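Local coordinates for protein serpin-12 (Manduca sexta, PDB 6CJ7) that inhibits serine proteases as a member of the serpin family and controls the prophenoloxidase activation system in larval hemolymph, at residues 356-361 with 376-381. Sequence-based numbering, arbitrary orientation.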
ATOM      1  N   ASN A 356       2.494 -17.911 -14.223  1.00 27.48           N
ATOM      2  CA  ASN A 356       3.762 -17.889 -14.945  1.00 25.73           C
ATOM      3  C   ASN A 356       3.794 -16.790 -16.002  1.00 25.31           C
ATOM      4  O   ASN A 356       4.517 -16.895 -17.003  1.00 27.69           O
ATOM      5  CB  ASN A 356       4.050 -19.255 -15.568  1.00 28.35           C
ATOM      6  CG  ASN A 356       3.020 -19.662 -16.613  1.00 30.78           C
ATOM      7  OD1 ASN A 356       2.042 -18.959 -16.859  1.00 31.85           O
ATOM      8  ND2 ASN A 356       3.246 -20.810 -17.237  1.00 35.44           N
ATOM      9  N   LYS A 357       2.986 -15.764 -15.787  1.00 25.94           N
ATOM     10  CA  LYS A 357       2.877 -14.594 -16.641  1.00 27.20           C
ATOM     11  C   LYS A 357       2.405 -13.468 -15.739  1.00 23.20           C
ATOM     12  O   LYS A 357       2.010 -13.715 -14.592  1.00 23.04           O
ATOM     13  CB  LYS A 357       1.902 -14.835 -17.799  1.00 28.19           C
ATOM     14  CG  LYS A 357       0.478 -15.102 -17.374  1.00 33.47           C
ATOM     15  CD  LYS A 357      -0.396 -15.362 -18.590  1.00 43.20           C
ATOM     16  CE  LYS A 357      -1.811 -15.724 -18.185  1.00 50.43           C
ATOM     17  NZ  LYS A 357      -2.750 -15.649 -19.341  1.00 56.44           N
ATOM     18  N   PRO A 358       2.461 -12.218 -16.206  1.00 23.73           N
ATOM     19  CA  PRO A 358       2.117 -11.097 -15.319  1.00 22.79           C
ATOM     20  C   PRO A 358       0.734 -11.218 -14.673  1.00 23.67           C
ATOM     21  O   PRO A 358      -0.238 -11.655 -15.297  1.00 24.46           O
ATOM     22  CB  PRO A 358       2.196  -9.883 -16.258  1.00 21.45           C
ATOM     23  CG  PRO A 358       3.246 -10.247 -17.187  1.00 24.43           C
ATOM     24  CD  PRO A 358       3.074 -11.742 -17.462  1.00 23.67           C
ATOM     25  N   PHE A 359       0.659 -10.806 -13.410  1.00 22.10           N
ATOM     26  CA  PHE A 359      -0.542 -10.990 -12.606  1.00 21.45           C
ATOM     27  C   PHE A 359      -0.638  -9.880 -11.574  1.00 22.88           C
ATOM     28  O   PHE A 359       0.310  -9.121 -11.362  1.00 20.41           O
ATOM     29  CB  PHE A 359      -0.564 -12.371 -11.921  1.00 22.75           C
ATOM     30  CG  PHE A 359       0.565 -12.587 -10.941  1.00 20.68           C
ATOM     31  CD1 PHE A 359       1.769 -13.135 -11.371  1.00 22.47           C
ATOM     32  CD2 PHE A 359       0.405 -12.304  -9.599  1.00 25.14           C
ATOM     33  CE1 PHE A 359       2.807 -13.356 -10.477  1.00 23.99           C
ATOM     34  CE2 PHE A 359       1.436 -12.510  -8.697  1.00 24.85           C
ATOM     35  CZ  PHE A 359       2.638 -13.041  -9.134  1.00 24.68           C
ATOM     36  N   LEU A 360      -1.807  -9.788 -10.943  1.00 19.90           N
ATOM     37  CA  LEU A 360      -2.076  -8.820  -9.888  1.00 19.08           C
ATOM     38  C   LEU A 360      -2.149  -9.545  -8.553  1.00 21.72           C
ATOM     39  O   LEU A 360      -2.748 -10.620  -8.456  1.00 22.51           O
ATOM     40  CB  LEU A 360      -3.408  -8.113 -10.109  1.00 22.33           C
ATOM     41  CG  LEU A 360      -3.598  -7.232 -11.327  1.00 25.02           C
ATOM     42  CD1 LEU A 360      -4.954  -6.552 -11.181  1.00 30.93           C
ATOM     43  CD2 LEU A 360      -2.469  -6.196 -11.415  1.00 28.15           C
ATOM     44  N   ALA A 361      -1.553  -8.959  -7.520  1.00 20.84           N
ATOM     45  CA  ALA A 361      -1.683  -9.491  -6.172  1.00 20.46           C
ATOM     46  C   ALA A 361      -2.185  -8.389  -5.256  1.00 18.18           C
ATOM     47  O   ALA A 361      -1.684  -7.266  -5.294  1.00 19.73           O
ATOM     48  CB  ALA A 361      -0.349 -10.050  -5.660  1.00 22.31           C
ATOM     49  N   ARG A 376       1.304  -4.994  -9.112  1.00 20.06           N
ATOM     50  CA  ARG A 376       1.314  -5.511 -10.470  1.00 19.60           C
ATOM     51  C   ARG A 376       2.662  -6.199 -10.660  1.00 20.18           C
ATOM     52  O   ARG A 376       3.709  -5.543 -10.713  1.00 23.34           O
ATOM     53  CB  ARG A 376       1.088  -4.376 -11.473  1.00 21.78           C
ATOM     54  CG  ARG A 376       1.259  -4.765 -12.963  1.00 24.75           C
ATOM     55  CD  ARG A 376       0.976  -3.589 -13.843  1.00 25.59           C
ATOM     56  NE  ARG A 376       2.145  -2.713 -13.849  1.00 27.33           N
ATOM     57  CZ  ARG A 376       2.183  -1.487 -14.349  1.00 26.98           C
ATOM     58  NH1 ARG A 376       1.112  -0.978 -14.921  1.00 25.54           N
ATOM     59  NH2 ARG A 376       3.304  -0.784 -14.276  1.00 28.43           N
ATOM     60  N   ILE A 377       2.643  -7.522 -10.735  1.00 20.33           N
ATOM     61  CA  ILE A 377       3.865  -8.312 -10.811  1.00 22.29           C
ATOM     62  C   ILE A 377       4.124  -8.601 -12.285  1.00 24.09           C
ATOM     63  O   ILE A 377       3.516  -9.503 -12.873  1.00 21.29           O
ATOM     64  CB  ILE A 377       3.768  -9.600  -9.988  1.00 20.62           C
ATOM     65  CG1 ILE A 377       3.305  -9.269  -8.564  1.00 23.82           C
ATOM     66  CG2 ILE A 377       5.091 -10.344 -10.021  1.00 26.01           C
ATOM     67  CD1 ILE A 377       4.369  -8.692  -7.690  1.00 34.00           C
ATOM     68  N   MET A 378       5.025  -7.814 -12.887  1.00 21.09           N
ATOM     69  CA  MET A 378       5.512  -8.043 -14.243  1.00 22.34           C
ATOM     70  C   MET A 378       6.694  -8.993 -14.297  1.00 24.91           C
ATOM     71  O   MET A 378       6.931  -9.605 -15.344  1.00 26.73           O
ATOM     72  CB  MET A 378       5.941  -6.733 -14.920  1.00 23.20           C
ATOM     73  CG  MET A 378       4.881  -5.658 -14.995  1.00 29.30           C
ATOM     74  SD  MET A 378       3.261  -6.187 -15.650  1.00 29.78           S
ATOM     75  CE  MET A 378       3.510  -6.244 -17.480  1.00 50.09           C
ATOM     76  N   ASP A 379       7.469  -9.076 -13.227  1.00 24.41           N
ATOM     77  CA  ASP A 379       8.710  -9.848 -13.229  1.00 28.89           C
ATOM     78  C   ASP A 379       9.029 -10.209 -11.785  1.00 27.28           C
ATOM     79  O   ASP A 379       9.580  -9.385 -11.050  1.00 26.28           O
ATOM     80  CB  ASP A 379       9.856  -9.035 -13.850  1.00 31.28           C
ATOM     81  CG  ASP A 379      11.149  -9.830 -13.986  1.00 33.11           C
ATOM     82  OD1 ASP A 379      11.252 -10.925 -13.390  1.00 28.51           O
ATOM     83  OD2 ASP A 379      12.075  -9.350 -14.688  1.00 33.56           O
ATOM     84  N   PRO A 380       8.699 -11.424 -11.341  1.00 25.50           N
ATOM     85  CA  PRO A 380       8.916 -11.776  -9.933  1.00 22.51           C
ATOM     86  C   PRO A 380      10.379 -11.947  -9.549  1.00 25.98           C
ATOM     87  O   PRO A 380      10.654 -12.143  -8.359  1.00 30.29           O
ATOM     88  CB  PRO A 380       8.150 -13.101  -9.789  1.00 22.90           C
ATOM     89  CG  PRO A 380       8.243 -13.712 -11.160  1.00 22.99           C
ATOM     90  CD  PRO A 380       8.114 -12.536 -12.111  1.00 28.30           C
ATOM     91  N   THR A 381      11.315 -11.900 -10.503  1.00 25.88           N
ATOM     92  CA  THR A 381      12.731 -12.058 -10.190  1.00 29.71           C
ATOM     93  C   THR A 381      13.381 -10.756  -9.751  1.00 32.71           C
ATOM     94  O   THR A 381      14.539 -10.773  -9.322  1.00 36.00           O
ATOM     95  CB  THR A 381      13.498 -12.617 -11.395  1.00 33.12           C
ATOM     96  OG1 THR A 381      13.579 -11.629 -12.438  1.00 33.23           O
ATOM     97  CG2 THR A 381      12.809 -13.859 -11.934  1.00 31.95           C
TER
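Phe359 and Ile377 face each other as an antiparallel hydrogen-bonded pair, joined by two backbone bonds: Ile377 N gives to Phe359 O at 2.9 Å and Phe359 N to Ile377 O at 3.2 Å. Ile377 O also receives a CA-H...O contact from Pro358 CA at 3.2 Å. On the same side of the strands the two side chains run alongside one another: Ile377 CB sits over one face of the Phe359 ring, 3.9 Å from its centroid and 17° off the normal, a CH-pi contact displaced toward the rim. CG1 and CG2 of Ile377 reach CE2 and CE1, straddling CZ. The ring gets there because chi1 of 63° sets CG between the backbone N and the carbonyl carbon; Lys357 O lies at the ring edge, in plane. An alanine in place of Phe359 removes the ring that Ile377 CB, CG1 and CG2 lie against, and would probably leave a gap between Ile377 and Val236, Leu238 and Pro273.

On the other side of the strands, Leu360 CD2 rests 4.0 Å from Arg376 CB, while the guanidinium group is occupied elsewhere, by a salt bridge to Asp246. Just past the last paired residues, Met378 folds back, bent at chi2 and chi3, and brings SD to 3.9 Å from Pro358 CB. Beyond it, Thr381 N bonds to Asp379 OD1, closing an Asx turn, and Thr381 OG1 adds a second bond to the same oxygen from the same face of the carboxylate; OD2 pairs with Lys199. Helix 245-251 packs on Leu360, strand 265-282 on Phe359 and Ile377. The arrangement is the open end of the antiparallel beta hairpin of strands 359-365 and 370-377, the C-terminal pair (s4B and s5B) of sheet B in the serpin fold.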